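Local coordinates for HP0420 homologue (Helicobacter felis, PDB 3LW3), which is of unknown function but adopts a hotdog fold, as in many acyl-CoA thioesterases and dehydratases, and so may act on acyl thioesters, at residues Gly58-Ala63 / Ile96-Thr101; Ile112-Glu117 / Lys122-Asp127. All coordinates share one frame; numbering follows the deposited sequence.

Contact 1 (Gly58-Ala63 / Ile96-Thr101); sequences GFIVGA and IYFNAT
The first torsion of F98 (chi1 -65°) sets CG beside the backbone N and anti to the carbonyl carbon, and chi2 of -95° turns the ring roughly square to the CA-CB-CG plane, which brings its far end up against A63 and I60 on the helix. On the helix side, chi1 of I60 (-62°) leaves CG2 anti to the backbone N, which puts it on the side of the helix where it meets F98 CZ.

A63 makes the closest approach: its CB sits 3.6 Å from CE2 of F98 and 3.8 Å from CD2 of the same ring. The carbonyl carbon of A63 lies over one face of that ring, farther off than the methyl, which makes the actual contact. One turn back, the carbonyl oxygen of I60 comes within 3.7 Å of F98 CZ at an oblique angle, a van der Waals approach and not a hydrogen bond. I60 CG2 meets the same CZ more loosely, at 4.3 Å.

No hydrogen bond crosses between the segments. The small methyl of A63 lets the helix ride close, with CA atoms of A63 and F98 7.3 Å apart. A64 and A67 of helix 57-72 carry the packing on along F98, and the ring also stands edge-to-face with F124 from the sheet. V61, pointing away from the strand, packs on M82 of the second subunit.

What results is a buried, apolar seam between helix 57-72 and the concave side of an antiparallel sheet: the "sausage" held in the "bun" that defines the hotdog fold.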
loop_
_atom_site.group_PDB
_atom_site.type_symbol
_atom_site.label_atom_id
_atom_site.label_comp_id
_atom_site.label_asym_id
_atom_site.label_seq_id
_atom_site.Cartn_x
_atom_site.Cartn_y
_atom_site.Cartn_z
ATOM N N GLY B 58 -4.701 -2.162 -1.600
ATOM C CA GLY B 58 -4.155 -0.997 -0.920
ATOM C C GLY B 58 -3.989 -1.231 0.585
ATOM O O GLY B 58 -2.971 -0.821 1.157
ATOM N N PHE B 59 -4.966 -1.874 1.233
ATOM C CA PHE B 59 -4.867 -2.160 2.662
ATOM C C PHE B 59 -3.851 -3.281 3.022
ATOM O O PHE B 59 -3.127 -3.179 4.029
ATOM C CB PHE B 59 -6.263 -2.336 3.258
ATOM C CG PHE B 59 -7.058 -1.050 3.198
ATOM C CD1 PHE B 59 -6.758 0.007 4.087
ATOM C CD2 PHE B 59 -8.068 -0.878 2.266
ATOM C CE1 PHE B 59 -7.453 1.209 4.035
ATOM C CE2 PHE B 59 -8.751 0.348 2.208
ATOM C CZ PHE B 59 -8.441 1.376 3.069
ATOM N N ILE B 60 -3.769 -4.320 2.192
ATOM C CA ILE B 60 -2.781 -5.387 2.434
ATOM C C ILE B 60 -1.344 -4.811 2.320
ATOM O O ILE B 60 -0.501 -4.885 3.249
ATOM C CB ILE B 60 -2.961 -6.538 1.464
ATOM C CG1 ILE B 60 -4.343 -7.196 1.630
ATOM C CG2 ILE B 60 -1.778 -7.531 1.572
ATOM C CD1 ILE B 60 -4.716 -7.499 3.055
ATOM N N VAL B 61 -1.073 -4.156 1.199
ATOM C CA VAL B 61 0.236 -3.553 0.976
ATOM C C VAL B 61 0.458 -2.378 1.973
ATOM O O VAL B 61 1.561 -2.173 2.423
ATOM C CB VAL B 61 0.381 -3.154 -0.469
ATOM C CG1 VAL B 61 1.723 -2.454 -0.686
ATOM C CG2 VAL B 61 0.187 -4.417 -1.361
ATOM N N GLY B 62 -0.584 -1.623 2.295
ATOM C CA GLY B 62 -0.495 -0.483 3.222
ATOM C C GLY B 62 -0.009 -0.974 4.587
ATOM O O GLY B 62 0.894 -0.393 5.164
ATOM N N ALA B 63 -0.571 -2.093 5.074
ATOM C CA ALA B 63 -0.129 -2.664 6.358
ATOM C C ALA B 63 1.364 -3.095 6.281
ATOM O O ALA B 63 2.163 -2.796 7.186
ATOM C CB ALA B 63 -1.012 -3.840 6.727
ATOM N N ILE B 96 -4.169 -10.717 10.240
ATOM C CA ILE B 96 -2.885 -10.904 9.486
ATOM C C ILE B 96 -1.704 -10.203 10.182
ATOM O O ILE B 96 -1.741 -8.964 10.323
ATOM C CB ILE B 96 -3.003 -10.320 8.070
ATOM C CG1 ILE B 96 -4.304 -10.772 7.412
ATOM C CG2 ILE B 96 -1.831 -10.742 7.217
ATOM C CD1 ILE B 96 -4.416 -12.326 7.330
ATOM N N TYR B 97 -0.699 -10.968 10.623
ATOM C CA TYR B 97 0.518 -10.380 11.236
ATOM C C TYR B 97 1.592 -10.128 10.171
ATOM O O TYR B 97 2.002 -11.054 9.447
ATOM C CB TYR B 97 1.060 -11.322 12.312
ATOM C CG TYR B 97 0.226 -11.280 13.559
ATOM C CD1 TYR B 97 0.466 -10.334 14.552
ATOM C CD2 TYR B 97 -0.846 -12.155 13.707
ATOM C CE1 TYR B 97 -0.301 -10.269 15.704
ATOM C CE2 TYR B 97 -1.634 -12.093 14.829
ATOM C CZ TYR B 97 -1.342 -11.167 15.830
ATOM O OH TYR B 97 -2.139 -11.113 16.952
ATOM N N PHE B 98 2.024 -8.870 10.058
ATOM C CA PHE B 98 3.104 -8.548 9.134
ATOM C C PHE B 98 4.390 -8.332 9.898
ATOM O O PHE B 98 4.480 -7.415 10.724
ATOM C CB PHE B 98 2.804 -7.283 8.328
ATOM C CG PHE B 98 1.610 -7.441 7.394
ATOM C CD1 PHE B 98 1.789 -7.807 6.051
ATOM C CD2 PHE B 98 0.312 -7.232 7.856
ATOM C CE1 PHE B 98 0.698 -7.938 5.211
ATOM C CE2 PHE B 98 -0.802 -7.389 6.959
ATOM C CZ PHE B 98 -0.579 -7.704 5.664
ATOM N N ASN B 99 5.384 -9.163 9.600
ATOM C CA ASN B 99 6.686 -9.149 10.282
ATOM C C ASN B 99 7.750 -8.631 9.310
ATOM O O ASN B 99 8.005 -9.286 8.291
ATOM C CB ASN B 99 7.023 -10.577 10.729
ATOM C CG ASN B 99 5.952 -11.174 11.638
ATOM O OD1 ASN B 99 5.447 -10.499 12.539
ATOM N ND2 ASN B 99 5.565 -12.433 11.382
ATOM N N ALA B 100 8.321 -7.465 9.622
ATOM C CA ALA B 100 9.349 -6.812 8.788
ATOM C C ALA B 100 10.725 -7.091 9.391
ATOM O O ALA B 100 10.926 -7.009 10.621
ATOM C CB ALA B 100 9.129 -5.351 8.768
ATOM N N THR B 101 11.710 -7.264 8.529
ATOM C CA THR B 101 13.107 -7.415 8.960
ATOM C C THR B 101 13.992 -6.693 7.940
ATOM O O THR B 101 13.883 -6.915 6.721
ATOM C CB THR B 101 13.535 -8.898 9.036
ATOM O OG1 THR B 101 12.636 -9.659 9.853
ATOM C CG2 THR B 101 15.038 -9.043 9.553
#

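Contact 2 (Ile112-Glu117 / Lys122-Asp127); sequences IRVEGE and KVFEGD
V114 and G126 exchange a pair of backbone hydrogen bonds, from V114 N to G126 O (2.8 Å) and from G126 N to V114 O (2.9 Å), and G116 N adds another to F124 O. The ladder then changes step. G116 O accepts from two donors that reach it from the same face of its carbonyl plane, V123 N at 2.8 Å and, longer and more bent, F124 N at 3.3 Å. V123 is the extra residue; its psi of -1° breaks the extended run and moves the register on by one, leaving E117 opposite K122.

The charged groups gather on the face that carries R113, E115, K122, E125 and D127. R113 starts with CG anti to its own N, then bends at chi2 (91°) and chi3, which swings NE back to D127 OD1 at 2.6 Å. The carboxylate is met on its syn side, and its plane stands 57° from that of the guanidinium. K122 NZ bonds E125 OE1 on its own strand, also at 2.6 Å; its CD passes obliquely over the E115 side chain, whose OE2 stays 4.4 Å from NZ, beyond a salt bridge.

The other face is largely apolar. There the F124 ring lies edge-on beside the backbone at G116, whose N is in the ring plane, and its CE2 comes to 4.2 Å from V114 CG1. Both side chains also pack on A64 of helix 57-72.

Together this makes an antiparallel beta hairpin with a classic beta bulge, apolar toward the helix and charged on the outside of the hotdog sheet.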
loop_
_atom_site.group_PDB
_atom_site.type_symbol
_atom_site.label_atom_id
_atom_site.label_comp_id
_atom_site.label_asym_id
_atom_site.label_seq_id
_atom_site.Cartn_x
_atom_site.Cartn_y
_atom_site.Cartn_z
ATOM N N ILE B 112 13.961 -3.899 3.152
ATOM C CA ILE B 112 13.245 -4.515 4.277
ATOM C C ILE B 112 12.353 -5.597 3.678
ATOM O O ILE B 112 11.621 -5.352 2.697
ATOM C CB ILE B 112 12.382 -3.489 5.087
ATOM C CG1 ILE B 112 13.235 -2.438 5.821
ATOM C CG2 ILE B 112 11.559 -4.189 6.189
ATOM C CD1 ILE B 112 14.067 -1.604 5.065
ATOM N N ARG B 113 12.432 -6.796 4.232
ATOM C CA ARG B 113 11.601 -7.913 3.796
ATOM C C ARG B 113 10.410 -8.029 4.758
ATOM O O ARG B 113 10.570 -7.930 5.976
ATOM C CB ARG B 113 12.449 -9.190 3.815
ATOM C CG ARG B 113 11.698 -10.467 3.923
ATOM C CD ARG B 113 11.366 -11.026 2.629
ATOM N NE ARG B 113 12.446 -10.902 1.648
ATOM C CZ ARG B 113 13.077 -11.922 1.062
ATOM N NH1 ARG B 113 12.772 -13.192 1.376
ATOM N NH2 ARG B 113 14.019 -11.667 0.151
ATOM N N VAL B 114 9.214 -8.224 4.207
ATOM C CA VAL B 114 8.006 -8.322 5.018
ATOM C C VAL B 114 7.284 -9.625 4.692
ATOM O O VAL B 114 7.125 -9.979 3.518
ATOM C CB VAL B 114 7.050 -7.124 4.841
ATOM C CG1 VAL B 114 5.839 -7.291 5.716
ATOM C CG2 VAL B 114 7.749 -5.813 5.226
ATOM N N GLU B 115 6.912 -10.385 5.712
ATOM C CA GLU B 115 6.083 -11.576 5.489
ATOM C C GLU B 115 4.812 -11.369 6.264
ATOM O O GLU B 115 4.829 -10.917 7.409
ATOM C CB GLU B 115 6.755 -12.818 6.002
ATOM C CG GLU B 115 8.027 -13.119 5.261
ATOM C CD GLU B 115 8.687 -14.396 5.712
ATOM O OE1 GLU B 115 8.296 -14.974 6.761
ATOM O OE2 GLU B 115 9.623 -14.815 5.007
ATOM N N GLY B 116 3.688 -11.679 5.636
ATOM C CA GLY B 116 2.418 -11.575 6.330
ATOM C C GLY B 116 1.896 -12.969 6.591
ATOM O O GLY B 116 1.944 -13.825 5.664
ATOM N N GLU B 117 1.422 -13.207 7.811
ATOM C CA GLU B 117 0.942 -14.535 8.174
ATOM C C GLU B 117 -0.435 -14.530 8.778
ATOM O O GLU B 117 -0.776 -13.669 9.600
ATOM C CB GLU B 117 1.866 -15.198 9.165
ATOM C CG GLU B 117 3.295 -15.356 8.720
ATOM C CD GLU B 117 4.105 -16.015 9.827
ATOM O OE1 GLU B 117 3.745 -15.916 11.035
ATOM O OE2 GLU B 117 5.142 -16.626 9.483
ATOM N N LYS B 122 2.019 -18.303 5.724
ATOM C CA LYS B 122 2.406 -17.121 4.956
ATOM C C LYS B 122 1.336 -16.833 3.904
ATOM O O LYS B 122 0.997 -17.731 3.109
ATOM C CB LYS B 122 3.748 -17.318 4.253
ATOM C CG LYS B 122 4.276 -16.016 3.648
ATOM C CD LYS B 122 5.770 -16.098 3.388
ATOM C CE LYS B 122 6.074 -17.255 2.522
ATOM N NZ LYS B 122 7.482 -17.094 1.948
ATOM N N VAL B 123 0.803 -15.613 3.893
ATOM C CA VAL B 123 -0.192 -15.209 2.880
ATOM C C VAL B 123 0.234 -13.933 2.113
ATOM O O VAL B 123 -0.455 -13.475 1.189
ATOM C CB VAL B 123 -1.578 -14.962 3.488
ATOM C CG1 VAL B 123 -2.143 -16.275 4.072
ATOM C CG2 VAL B 123 -1.463 -13.871 4.590
ATOM N N PHE B 124 1.402 -13.391 2.485
ATOM C CA PHE B 124 1.956 -12.197 1.835
ATOM C C PHE B 124 3.470 -12.247 1.956
ATOM O O PHE B 124 4.019 -12.639 2.994
ATOM C CB PHE B 124 1.427 -10.935 2.537
ATOM C CG PHE B 124 2.027 -9.657 2.024
ATOM C CD1 PHE B 124 1.429 -8.978 0.949
ATOM C CD2 PHE B 124 3.207 -9.155 2.571
ATOM C CE1 PHE B 124 1.990 -7.818 0.442
ATOM C CE2 PHE B 124 3.769 -7.983 2.070
ATOM C CZ PHE B 124 3.147 -7.306 1.028
ATOM N N GLU B 125 4.153 -11.810 0.907
ATOM C CA GLU B 125 5.613 -11.610 1.048
ATOM C C GLU B 125 6.062 -10.438 0.165
ATOM O O GLU B 125 5.530 -10.261 -0.952
ATOM C CB GLU B 125 6.366 -12.910 0.743
ATOM C CG GLU B 125 6.327 -13.301 -0.712
ATOM C CD GLU B 125 6.679 -14.791 -1.016
ATOM O OE1 GLU B 125 7.261 -15.501 -0.152
ATOM O OE2 GLU B 125 6.370 -15.227 -2.146
ATOM N N GLY B 126 6.974 -9.606 0.665
ATOM C CA GLY B 126 7.448 -8.501 -0.132
ATOM C C GLY B 126 8.774 -7.944 0.292
ATOM O O GLY B 126 9.134 -8.110 1.448
ATOM N N ASP B 127 9.471 -7.292 -0.636
ATOM C CA ASP B 127 10.669 -6.492 -0.331
ATOM C C ASP B 127 10.389 -5.013 -0.611
ATOM O O ASP B 127 9.848 -4.672 -1.678
ATOM C CB ASP B 127 11.876 -6.980 -1.140
ATOM C CG ASP B 127 12.304 -8.371 -0.720
ATOM O OD1 ASP B 127 12.527 -8.569 0.479
ATOM O OD2 ASP B 127 12.358 -9.304 -1.555
#

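Overall arrangement
From the N terminus, the chain first lays down strands 29-34 and 37-42 and then helix 57-72. It runs on through strand 77-86, outermost in the sheet within this chain, before returning as strand 96-105, where contact 1 closes a loop of 32 residues. Only afterwards does contact 2 open; it closes the short turn between strands 109-118 and 121-132, so the two loops follow in series without crossing. Strands 96-105 and 109-118 are neighbours, joined by bonds such as Y97 O to E117 N and N99 N to E115 O, while I60 also packs on F124. Contact 1 thus fixes the helix to the sheet, and contact 2 zips adjoining strands beneath it.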